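Local coordinates for uncharacterized protein VP1736 (Vibrio parahaemolyticus, PDB 3LXQ) that is of unknown function but carries a sulfatase-family domain of the alkaline phosphatase clan, built as helices packed around a large central beta sheet, at residues R85-I90 / D296-I301; V89-E94 / S243-S248; D114-E119 / L326-D331; H175-Y180 / E229-L234. All blocks are in the same frame, centred on the assembly; numbering follows the deposited sequence.

Interaction 1: R85-I90 / D296-I301; sequences RKNLVI and DDTIFI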
# COMPACT_ATOMS: atom_id res chain seq x y z
N ARG A 85 -12.72 -8.69 -17.04
CA ARG A 85 -11.83 -8.47 -15.88
C ARG A 85 -10.39 -8.22 -16.32
O ARG A 85 -9.87 -8.94 -17.17
CB ARG A 85 -11.86 -9.65 -14.90
CG ARG A 85 -13.06 -10.57 -15.00
CD ARG A 85 -13.30 -11.34 -13.72
NE ARG A 85 -14.15 -10.59 -12.79
CZ ARG A 85 -15.10 -11.13 -12.02
NH1 ARG A 85 -15.34 -12.44 -12.06
NH2 ARG A 85 -15.83 -10.36 -11.22
N LYS A 86 -9.77 -7.19 -15.76
CA LYS A 86 -8.38 -6.90 -16.10
C LYS A 86 -7.39 -7.63 -15.18
O LYS A 86 -7.72 -7.98 -14.04
CB LYS A 86 -8.12 -5.39 -16.07
CG LYS A 86 -8.75 -4.60 -17.20
CD LYS A 86 -8.65 -3.11 -16.88
CE LYS A 86 -9.39 -2.25 -17.90
NZ LYS A 86 -8.69 -2.24 -19.21
N ASN A 87 -6.17 -7.84 -15.68
CA ASN A 87 -5.07 -8.30 -14.84
C ASN A 87 -4.70 -7.18 -13.86
O ASN A 87 -4.93 -6.00 -14.13
CB ASN A 87 -3.84 -8.63 -15.70
CG ASN A 87 -4.12 -9.68 -16.77
OD1 ASN A 87 -4.71 -10.73 -16.50
ND2 ASN A 87 -3.67 -9.40 -17.98
N LEU A 88 -4.13 -7.56 -12.72
CA LEU A 88 -3.70 -6.57 -11.73
C LEU A 88 -2.24 -6.75 -11.28
O LEU A 88 -1.88 -7.76 -10.69
CB LEU A 88 -4.63 -6.57 -10.52
CG LEU A 88 -4.25 -5.69 -9.34
CD1 LEU A 88 -4.26 -4.20 -9.69
CD2 LEU A 88 -5.17 -5.97 -8.17
N VAL A 89 -1.43 -5.73 -11.55
CA VAL A 89 -0.01 -5.76 -11.21
C VAL A 89 0.26 -4.66 -10.19
O VAL A 89 0.03 -3.47 -10.47
CB VAL A 89 0.88 -5.61 -12.48
CG1 VAL A 89 2.31 -5.32 -12.12
CG2 VAL A 89 0.79 -6.87 -13.34
N ILE A 90 0.71 -5.07 -9.01
CA ILE A 90 1.13 -4.15 -7.97
C ILE A 90 2.66 -4.10 -7.90
O ILE A 90 3.30 -5.11 -7.64
CB ILE A 90 0.54 -4.55 -6.58
CG1 ILE A 90 -0.99 -4.46 -6.59
CG2 ILE A 90 1.13 -3.65 -5.47
CD1 ILE A 90 -1.67 -5.05 -5.33
N ASP A 296 -2.67 -4.07 -22.92
CA ASP A 296 -4.09 -3.80 -23.15
C ASP A 296 -4.96 -4.23 -21.97
O ASP A 296 -5.97 -3.59 -21.66
CB ASP A 296 -4.57 -4.55 -24.40
CG ASP A 296 -4.24 -3.83 -25.69
OD1 ASP A 296 -3.58 -2.77 -25.64
OD2 ASP A 296 -4.65 -4.34 -26.76
N ASP A 297 -4.54 -5.30 -21.31
CA ASP A 297 -5.42 -6.06 -20.44
C ASP A 297 -5.11 -5.87 -18.94
O ASP A 297 -5.64 -6.62 -18.11
CB ASP A 297 -5.31 -7.54 -20.83
CG ASP A 297 -6.47 -8.38 -20.33
OD1 ASP A 297 -6.38 -9.62 -20.47
OD2 ASP A 297 -7.47 -7.83 -19.81
N THR A 298 -4.30 -4.87 -18.60
CA THR A 298 -3.74 -4.79 -17.24
C THR A 298 -3.76 -3.41 -16.60
O THR A 298 -3.55 -2.39 -17.27
CB THR A 298 -2.29 -5.31 -17.22
OG1 THR A 298 -2.23 -6.58 -17.88
CG2 THR A 298 -1.77 -5.45 -15.78
N ILE A 299 -4.02 -3.40 -15.28
CA ILE A 299 -3.89 -2.22 -14.45
C ILE A 299 -2.63 -2.37 -13.59
O ILE A 299 -2.43 -3.41 -12.96
CB ILE A 299 -5.12 -2.01 -13.52
CG1 ILE A 299 -6.41 -1.78 -14.33
CG2 ILE A 299 -4.88 -0.88 -12.50
CD1 ILE A 299 -6.44 -0.50 -15.15
N PHE A 300 -1.81 -1.32 -13.58
CA PHE A 300 -0.57 -1.29 -12.82
C PHE A 300 -0.69 -0.23 -11.74
O PHE A 300 -1.28 0.83 -11.96
CB PHE A 300 0.61 -0.95 -13.74
CG PHE A 300 0.82 -1.93 -14.86
CD1 PHE A 300 0.11 -1.80 -16.06
CD2 PHE A 300 1.73 -2.97 -14.74
CE1 PHE A 300 0.30 -2.71 -17.11
CE2 PHE A 300 1.92 -3.90 -15.79
CZ PHE A 300 1.21 -3.76 -16.97
N ILE A 301 -0.13 -0.52 -10.57
CA ILE A 301 -0.01 0.50 -9.54
C ILE A 301 1.45 0.60 -9.08
O ILE A 301 2.07 -0.38 -8.78
CB ILE A 301 -1.06 0.33 -8.36
CG1 ILE A 301 -0.96 1.48 -7.37
CG2 ILE A 301 -0.92 -1.02 -7.64
CD1 ILE A 301 -2.12 1.51 -6.39

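Interaction 2: V89-E94 / S243-S248; sequences VILLQE and SLVFTS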
# COMPACT_ATOMS: atom_id res chain seq x y z
N VAL A 89 -1.43 -5.73 -11.55
CA VAL A 89 -0.01 -5.76 -11.21
C VAL A 89 0.26 -4.66 -10.19
O VAL A 89 0.03 -3.47 -10.47
CB VAL A 89 0.88 -5.61 -12.48
CG1 VAL A 89 2.31 -5.32 -12.12
CG2 VAL A 89 0.79 -6.87 -13.34
N ILE A 90 0.71 -5.07 -9.01
CA ILE A 90 1.13 -4.15 -7.97
C ILE A 90 2.66 -4.10 -7.90
O ILE A 90 3.30 -5.11 -7.64
CB ILE A 90 0.54 -4.55 -6.58
CG1 ILE A 90 -0.99 -4.46 -6.59
CG2 ILE A 90 1.13 -3.65 -5.47
CD1 ILE A 90 -1.67 -5.05 -5.33
N LEU A 91 3.24 -2.93 -8.14
CA LEU A 91 4.69 -2.77 -8.15
C LEU A 91 5.04 -2.01 -6.89
O LEU A 91 5.09 -0.77 -6.90
CB LEU A 91 5.16 -2.03 -9.40
CG LEU A 91 4.72 -2.60 -10.75
CD1 LEU A 91 5.08 -1.65 -11.92
CD2 LEU A 91 5.31 -3.98 -10.98
N LEU A 92 5.26 -2.75 -5.81
CA LEU A 92 5.50 -2.18 -4.49
C LEU A 92 6.95 -1.70 -4.36
O LEU A 92 7.90 -2.43 -4.65
CB LEU A 92 5.12 -3.18 -3.38
CG LEU A 92 5.16 -2.72 -1.91
CD1 LEU A 92 4.22 -1.59 -1.62
CD2 LEU A 92 4.86 -3.88 -0.95
N GLN A 93 7.10 -0.45 -3.96
CA GLN A 93 8.38 0.22 -4.01
C GLN A 93 8.96 0.33 -2.61
O GLN A 93 8.48 1.13 -1.79
CB GLN A 93 8.26 1.59 -4.66
CG GLN A 93 7.60 1.57 -6.02
CD GLN A 93 8.43 0.83 -7.05
OE1 GLN A 93 9.63 1.03 -7.14
NE2 GLN A 93 7.78 -0.05 -7.82
N GLU A 94 9.97 -0.49 -2.33
CA GLU A 94 10.68 -0.47 -1.06
C GLU A 94 11.17 0.93 -0.70
O GLU A 94 11.99 1.51 -1.41
CB GLU A 94 11.86 -1.44 -1.07
CG GLU A 94 12.77 -1.34 0.19
CD GLU A 94 12.00 -1.64 1.46
OE1 GLU A 94 12.03 -0.83 2.41
OE2 GLU A 94 11.34 -2.70 1.50
N SER A 243 -0.57 -10.00 -9.63
CA SER A 243 0.83 -10.07 -9.29
C SER A 243 1.28 -8.96 -8.34
O SER A 243 1.11 -7.77 -8.63
CB SER A 243 1.67 -10.05 -10.57
OG SER A 243 3.05 -10.17 -10.28
N LEU A 244 1.86 -9.36 -7.21
CA LEU A 244 2.55 -8.44 -6.31
C LEU A 244 4.06 -8.55 -6.54
O LEU A 244 4.62 -9.62 -6.36
CB LEU A 244 2.19 -8.72 -4.84
CG LEU A 244 3.00 -7.96 -3.77
CD1 LEU A 244 2.82 -6.46 -3.89
CD2 LEU A 244 2.67 -8.43 -2.37
N VAL A 245 4.68 -7.45 -6.94
CA VAL A 245 6.10 -7.38 -7.26
C VAL A 245 6.72 -6.37 -6.30
O VAL A 245 6.27 -5.23 -6.23
CB VAL A 245 6.34 -6.86 -8.69
CG1 VAL A 245 7.82 -6.77 -8.99
CG2 VAL A 245 5.61 -7.74 -9.75
N PHE A 246 7.76 -6.79 -5.58
CA PHE A 246 8.30 -5.99 -4.47
C PHE A 246 9.78 -5.75 -4.66
O PHE A 246 10.56 -6.70 -4.70
CB PHE A 246 8.00 -6.70 -3.15
CG PHE A 246 8.32 -5.90 -1.90
CD1 PHE A 246 8.32 -4.50 -1.91
CD2 PHE A 246 8.59 -6.55 -0.70
CE1 PHE A 246 8.60 -3.76 -0.74
CE2 PHE A 246 8.88 -5.83 0.48
CZ PHE A 246 8.87 -4.43 0.45
N THR A 247 10.18 -4.49 -4.76
CA THR A 247 11.60 -4.13 -4.95
C THR A 247 12.44 -4.42 -3.70
O THR A 247 11.89 -4.52 -2.60
CB THR A 247 11.81 -2.64 -5.40
OG1 THR A 247 11.41 -1.73 -4.36
CG2 THR A 247 11.04 -2.35 -6.69
N SER A 248 13.75 -4.54 -3.91
CA SER A 248 14.74 -4.92 -2.88
C SER A 248 16.05 -4.12 -2.92
O SER A 248 16.78 -4.08 -1.92
CB SER A 248 15.13 -6.39 -3.03
OG SER A 248 14.11 -7.23 -2.54
O HOH W 1 12.66 0.75 -4.16

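Interaction 3: D114-E119 / L326-D331; sequences DELMQE and LIIGKD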
# COMPACT_ATOMS: atom_id res chain seq x y z
N ASP A 114 8.42 10.28 -12.56
CA ASP A 114 7.87 11.62 -12.77
C ASP A 114 7.15 11.73 -14.11
O ASP A 114 6.07 12.32 -14.20
CB ASP A 114 8.98 12.67 -12.74
CG ASP A 114 9.48 12.96 -11.35
OD1 ASP A 114 9.04 12.31 -10.37
OD2 ASP A 114 10.33 13.87 -11.24
N GLU A 115 7.78 11.18 -15.14
CA GLU A 115 7.25 11.18 -16.50
C GLU A 115 6.00 10.31 -16.58
O GLU A 115 4.99 10.73 -17.15
CB GLU A 115 8.32 10.66 -17.47
CG GLU A 115 7.99 10.89 -18.93
CD GLU A 115 8.12 12.35 -19.33
OE1 GLU A 115 7.43 13.20 -18.73
OE2 GLU A 115 8.91 12.64 -20.27
N LEU A 116 6.08 9.11 -16.01
CA LEU A 116 4.95 8.18 -15.96
C LEU A 116 3.75 8.72 -15.15
O LEU A 116 2.60 8.33 -15.38
CB LEU A 116 5.40 6.84 -15.38
CG LEU A 116 6.38 6.02 -16.22
CD1 LEU A 116 7.19 5.09 -15.34
CD2 LEU A 116 5.64 5.25 -17.31
N MSE A 117 4.05 9.62 -14.21
CA MSE A 117 3.04 10.27 -13.37
C MSE A 117 2.08 11.10 -14.20
O MSE A 117 0.88 11.11 -13.93
CB MSE A 117 3.71 11.17 -12.34
CG MSE A 117 4.48 10.44 -11.26
SE MSE A 117 3.46 10.20 -9.62
CE MSE A 117 2.12 8.98 -10.22
N GLN A 118 2.62 11.80 -15.20
CA GLN A 118 1.82 12.61 -16.10
C GLN A 118 0.92 11.71 -16.95
O GLN A 118 -0.14 12.14 -17.40
CB GLN A 118 2.71 13.46 -17.02
CG GLN A 118 3.86 14.24 -16.35
CD GLN A 118 3.46 14.96 -15.06
OE1 GLN A 118 2.34 15.48 -14.93
NE2 GLN A 118 4.38 15.00 -14.10
N GLU A 119 1.34 10.47 -17.14
CA GLU A 119 0.63 9.54 -18.01
C GLU A 119 -0.52 8.81 -17.33
O GLU A 119 -1.21 8.02 -17.98
CB GLU A 119 1.62 8.54 -18.64
CG GLU A 119 2.58 9.19 -19.64
CD GLU A 119 3.76 8.31 -20.02
OE1 GLU A 119 4.87 8.85 -20.17
OE2 GLU A 119 3.57 7.08 -20.16
N LEU A 326 0.65 5.67 -8.08
CA LEU A 326 0.31 5.89 -9.48
C LEU A 326 -0.46 4.69 -10.00
O LEU A 326 0.00 3.56 -9.88
CB LEU A 326 1.59 6.07 -10.30
CG LEU A 326 1.66 6.50 -11.78
CD1 LEU A 326 2.13 5.35 -12.64
CD2 LEU A 326 0.38 7.11 -12.35
N ILE A 327 -1.63 4.94 -10.57
CA ILE A 327 -2.34 3.88 -11.25
C ILE A 327 -2.26 4.21 -12.74
O ILE A 327 -2.57 5.32 -13.17
CB ILE A 327 -3.80 3.74 -10.77
CG1 ILE A 327 -3.84 3.36 -9.28
CG2 ILE A 327 -4.54 2.70 -11.63
CD1 ILE A 327 -5.26 3.31 -8.69
N ILE A 328 -1.79 3.24 -13.50
CA ILE A 328 -1.50 3.44 -14.90
C ILE A 328 -1.93 2.20 -15.68
O ILE A 328 -1.91 1.08 -15.16
CB ILE A 328 0.00 3.80 -15.12
CG1 ILE A 328 0.28 4.21 -16.58
CG2 ILE A 328 0.93 2.67 -14.64
CD1 ILE A 328 1.61 4.95 -16.77
N GLY A 329 -2.37 2.43 -16.91
CA GLY A 329 -2.84 1.36 -17.75
C GLY A 329 -3.63 1.97 -18.87
O GLY A 329 -4.05 3.12 -18.78
N LYS A 330 -3.82 1.19 -19.93
CA LYS A 330 -4.71 1.55 -21.04
C LYS A 330 -6.11 1.86 -20.49
O LYS A 330 -6.62 1.15 -19.61
CB LYS A 330 -4.77 0.41 -22.05
N ASP A 331 -6.70 2.94 -20.99
CA ASP A 331 -8.03 3.40 -20.55
C ASP A 331 -8.02 4.06 -19.17
O ASP A 331 -9.05 4.52 -18.70
CB ASP A 331 -9.08 2.27 -20.60
CG ASP A 331 -9.22 1.64 -21.99
OD1 ASP A 331 -9.18 2.36 -23.02
OD2 ASP A 331 -9.40 0.41 -22.04

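Interaction 4: H175-Y180 / E229-L234; sequences HTQFIY and EEFERL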
# COMPACT_ATOMS: atom_id res chain seq x y z
N HIS A 175 -5.08 -16.46 -11.34
CA HIS A 175 -3.80 -16.96 -10.86
C HIS A 175 -3.21 -15.85 -10.01
O HIS A 175 -3.28 -14.68 -10.39
CB HIS A 175 -2.86 -17.27 -12.02
CG HIS A 175 -1.56 -17.86 -11.57
ND1 HIS A 175 -1.38 -19.22 -11.38
CD2 HIS A 175 -0.38 -17.28 -11.26
CE1 HIS A 175 -0.14 -19.44 -10.98
NE2 HIS A 175 0.49 -18.28 -10.89
N THR A 176 -2.65 -16.20 -8.86
CA THR A 176 -2.10 -15.19 -7.95
C THR A 176 -0.64 -15.48 -7.63
O THR A 176 -0.27 -16.63 -7.36
CB THR A 176 -2.93 -15.05 -6.67
OG1 THR A 176 -3.09 -16.34 -6.05
CG2 THR A 176 -4.31 -14.48 -6.99
N GLN A 177 0.19 -14.44 -7.67
CA GLN A 177 1.63 -14.61 -7.49
C GLN A 177 2.27 -13.45 -6.77
O GLN A 177 1.71 -12.36 -6.70
CB GLN A 177 2.34 -14.86 -8.82
CG GLN A 177 2.28 -13.68 -9.79
CD GLN A 177 3.20 -13.83 -10.99
OE1 GLN A 177 3.66 -14.93 -11.31
NE2 GLN A 177 3.47 -12.71 -11.66
N PHE A 178 3.46 -13.71 -6.24
CA PHE A 178 4.30 -12.72 -5.60
C PHE A 178 5.65 -12.83 -6.27
O PHE A 178 6.21 -13.90 -6.35
CB PHE A 178 4.41 -13.06 -4.11
CG PHE A 178 5.43 -12.23 -3.36
CD1 PHE A 178 5.39 -10.83 -3.38
CD2 PHE A 178 6.41 -12.86 -2.59
CE1 PHE A 178 6.32 -10.07 -2.66
CE2 PHE A 178 7.34 -12.11 -1.87
CZ PHE A 178 7.29 -10.71 -1.90
N ILE A 179 6.16 -11.72 -6.80
CA ILE A 179 7.51 -11.72 -7.36
C ILE A 179 8.42 -10.86 -6.48
O ILE A 179 8.13 -9.70 -6.24
CB ILE A 179 7.57 -11.21 -8.82
CG1 ILE A 179 6.55 -11.94 -9.71
CG2 ILE A 179 8.98 -11.42 -9.39
CD1 ILE A 179 6.48 -11.41 -11.17
N TYR A 180 9.52 -11.47 -6.06
CA TYR A 180 10.50 -10.86 -5.17
C TYR A 180 11.91 -11.22 -5.66
O TYR A 180 12.11 -12.27 -6.27
CB TYR A 180 10.27 -11.42 -3.76
CG TYR A 180 11.02 -10.76 -2.64
CD1 TYR A 180 11.02 -9.38 -2.50
CD2 TYR A 180 11.70 -11.52 -1.69
CE1 TYR A 180 11.69 -8.77 -1.46
CE2 TYR A 180 12.38 -10.93 -0.64
CZ TYR A 180 12.37 -9.55 -0.54
OH TYR A 180 13.04 -8.94 0.49
N GLU A 229 8.72 -11.07 -17.96
CA GLU A 229 8.78 -12.47 -18.41
C GLU A 229 7.55 -13.26 -17.95
O GLU A 229 6.96 -14.02 -18.72
CB GLU A 229 10.03 -13.17 -17.84
CG GLU A 229 11.11 -13.56 -18.83
CD GLU A 229 12.06 -14.63 -18.28
OE1 GLU A 229 12.33 -14.64 -17.06
OE2 GLU A 229 12.52 -15.47 -19.08
N GLU A 230 7.20 -13.09 -16.68
CA GLU A 230 6.10 -13.81 -16.05
C GLU A 230 4.75 -13.35 -16.57
O GLU A 230 3.80 -14.13 -16.61
CB GLU A 230 6.14 -13.59 -14.52
CG GLU A 230 7.08 -14.54 -13.79
CD GLU A 230 6.58 -15.98 -13.81
OE1 GLU A 230 7.06 -16.76 -14.66
OE2 GLU A 230 5.68 -16.32 -13.02
N PHE A 231 4.67 -12.07 -16.92
CA PHE A 231 3.42 -11.47 -17.34
C PHE A 231 3.15 -11.83 -18.79
O PHE A 231 2.04 -12.20 -19.13
CB PHE A 231 3.45 -9.94 -17.18
CG PHE A 231 3.66 -9.47 -15.76
CD1 PHE A 231 3.27 -10.25 -14.67
CD2 PHE A 231 4.24 -8.22 -15.51
CE1 PHE A 231 3.46 -9.81 -13.38
CE2 PHE A 231 4.42 -7.77 -14.20
CZ PHE A 231 4.04 -8.57 -13.13
N GLU A 232 4.18 -11.74 -19.63
CA GLU A 232 4.05 -12.16 -21.03
C GLU A 232 3.80 -13.66 -21.15
O GLU A 232 3.23 -14.13 -22.15
CB GLU A 232 5.27 -11.75 -21.86
CG GLU A 232 4.89 -11.18 -23.23
CD GLU A 232 5.52 -9.81 -23.47
OE1 GLU A 232 6.46 -9.43 -22.73
OE2 GLU A 232 5.07 -9.12 -24.39
N ARG A 233 4.23 -14.39 -20.13
CA ARG A 233 3.94 -15.81 -19.97
C ARG A 233 2.48 -16.01 -19.60
O ARG A 233 1.74 -16.68 -20.34
CB ARG A 233 4.86 -16.43 -18.90
CG ARG A 233 4.81 -17.96 -18.79
CD ARG A 233 3.46 -18.45 -18.23
NE ARG A 233 3.58 -19.33 -17.06
CZ ARG A 233 4.39 -19.13 -16.03
NH1 ARG A 233 4.40 -20.00 -15.03
NH2 ARG A 233 5.18 -18.06 -15.98
N LEU A 234 2.06 -15.43 -18.47
CA LEU A 234 0.69 -15.60 -17.97
C LEU A 234 -0.38 -15.12 -18.97
O LEU A 234 -1.47 -15.69 -19.04
CB LEU A 234 0.51 -14.93 -16.60
CG LEU A 234 1.18 -15.58 -15.38
CD1 LEU A 234 1.35 -14.58 -14.23
CD2 LEU A 234 0.44 -16.85 -14.92

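Interaction 1: R85-I90 / D296-I301
Two neighbouring parallel strands of the central sheet meet here, N87-I90 beside T298-I301, their short axes 4.7 Å apart. Backbone bonds join them in the staggered parallel pattern: N87 N gives to D297 O, I299 N to N87 O, V89 N to I299 O and I301 N to V89 O, the middle two nearly straight, at 176° and 175°. At the N-terminal end of the pair N87 adds a side-chain bond, ND2 to T298 OG1 at 3.2 Å, with the hydroxyl oxygen lying in the amide plane. Both polar groups are tied further: N87 OD1 accepts from the backbone N of F241 on strand 241-246, and T298 OG1 pairs with Y294 O, which fixes the turn of the amide. These strands belong to the large, mostly parallel sheet expected of an alkaline phosphatase clan fold, and strand 87-93 runs through it with a partner along each edge. On the face that carries N87, V89, T298 and F300, V89 lies alongside the ring, CG1 reaching F300 CD2 at 3.6 Å, while T298 CG2 sits above one face of that ring near its rim. On the other face, I90 CG1 rests 3.6 Å from I301 CG2, and helix 346-353 packs L350 on L88, I299 and I301. K86 leans its aliphatic chain across I299, CD to CG1 at 3.6 Å.

Interaction 2: V89-E94 / S243-S248
L92 and F246 form the main fit between these parallel strands: the leucine's CD2 knob sits over one face of the F246 ring, 4.0 Å from its centroid and 25° off the normal, a CH-pi contact displaced toward the CD1-CE1 rim. With CG anti to the backbone N in both residues (chi1 -174° and -172°), the two side chains run the same way and lie flank to flank. Further down the same face, L244 pushes CD1 into the notch between I90 and L92, 3.6 Å from I90 CG2 and 4.0 Å from L92 CB. On the reverse face L91 CD2 nestles against the branch of V245, 3.8 Å from CB. Strands 87-93 and 241-246 are neighbours in the central sheet of the sulfatase-like domain, and four backbone bonds hold them, from I90 N to S243 O up to T247 N to L92 O. Beyond the last bridge the chains turn into loops, and T247 takes over: its OG1 accepts from E94 N at 2.8 Å, and a water spans from that hydroxyl to E94 O. T247 CG2 meanwhile abuts the Q93 amide, which folds back so that NE2 bonds L91 O from above the carbonyl plane; NE2 also bonds Y224 OH. E94 bends at chi2 to lay its carboxylate obliquely by the ring, OE2 3.2 Å from F246 CZ, where S133 OG bonds the same oxygen.

Interaction 3: D114-E119 / L326-D331
A chi1 of -172° in I328 turns CG1 away from the backbone N, and the chain runs on extended to CD1, which it carries from the sheet out to the end of helix 111-118. L326, two residues earlier on the same strand, also swings its CG away from N, aiming its branch at the same helix. This is a helix laid over one face of the central sheet in the alpha/beta fold of the sulfatase family, the short axes of 114-118 and 326-328 meeting at 61° and 9.1 Å apart. All that joins the two segments is packing. I328 CD1 rests against the C-terminal end of the helix and the residue that follows it: L116 O is 3.8 Å away, E119 CB 4.0 Å, and L116 CD2 4.1 Å, the leucine and isoleucine side chains crossing at about a right angle. L326 CD2 comes up on L116 O as well, at 3.9 Å, so both strand side chains approach one carbonyl with methyl groups. M117, a selenomethionine, bends at chi2 and chi3 and slides past L326 in the opposite direction; its terminal methyl is modelled too close to the leucine for its exact position to be trusted. Alongside in the sheet, the antiparallel neighbour 298-304 sets F300 against I328 and V302 against L326. E119 supplies only its CB to I328, while its extended chain carries the carboxylate away, OE2 forming a salt bridge with K290 NZ.

Interaction 4: H175-Y180 / E229-L234
Q177 reaches from strand 175-180 toward helix 220-234, and its path can be traced from the backbone outward. At CB the chain leaves with CG lodged between the backbone N and the carbonyl carbon (chi1 65°), then runs extended and carries the amide up to the helix. There CD lies 3.8 Å from L234 CD1, the leucine coming from the opposite direction. The amide end is wedged between E230 and F231: it lies nearly coplanar with the E230 carboxylate, 26° between the planes, and sits at the edge of the F231 ring, near CE1. In the sulfatase-type alpha/beta fold, this helix covers one face of the central sheet, running nearly antiparallel to the strand at 161°, and F231 also packs against F241 and S243 of the next strand. On one flank of Q177, I179 puts CD1 4.0 Å from E230 CB and 4.1 Å from F231 CE1. On the other flank, H175 turns its ring broadside to L234, whose CD2 stands over one face, 4.2 Å from the centroid, in a CH-pi contact. Within the helix, E230 OE1 forms a salt bridge with R233 NH2 at 2.6 Å, the oxygen lying in the guanidinium plane but being met from above the carboxylate plane.

All four contacts are buried, interaction 2 wholly so and nearest the chain's centre, while 3 and 4 reach partly exposed residues at their edges. Interactions 1 and 2 share V89 and I90 and bind strand 87-93 on its two edges through backbone hydrogen bonds. Interactions 3 and 4 instead lay helices on the same sheet through side chains. F300 N probably bonds I328 O between interactions 1 and 3, and L244 O probably accepts from I179 N between 2 and 4. Interaction 3 joins its segments by apolar packing, with E119 turning its charge to K290 outside; interaction 4 mixes apolar packing with a glutamine and charged groups. V89 CG2 packs on F231, joining interactions 1 and 4.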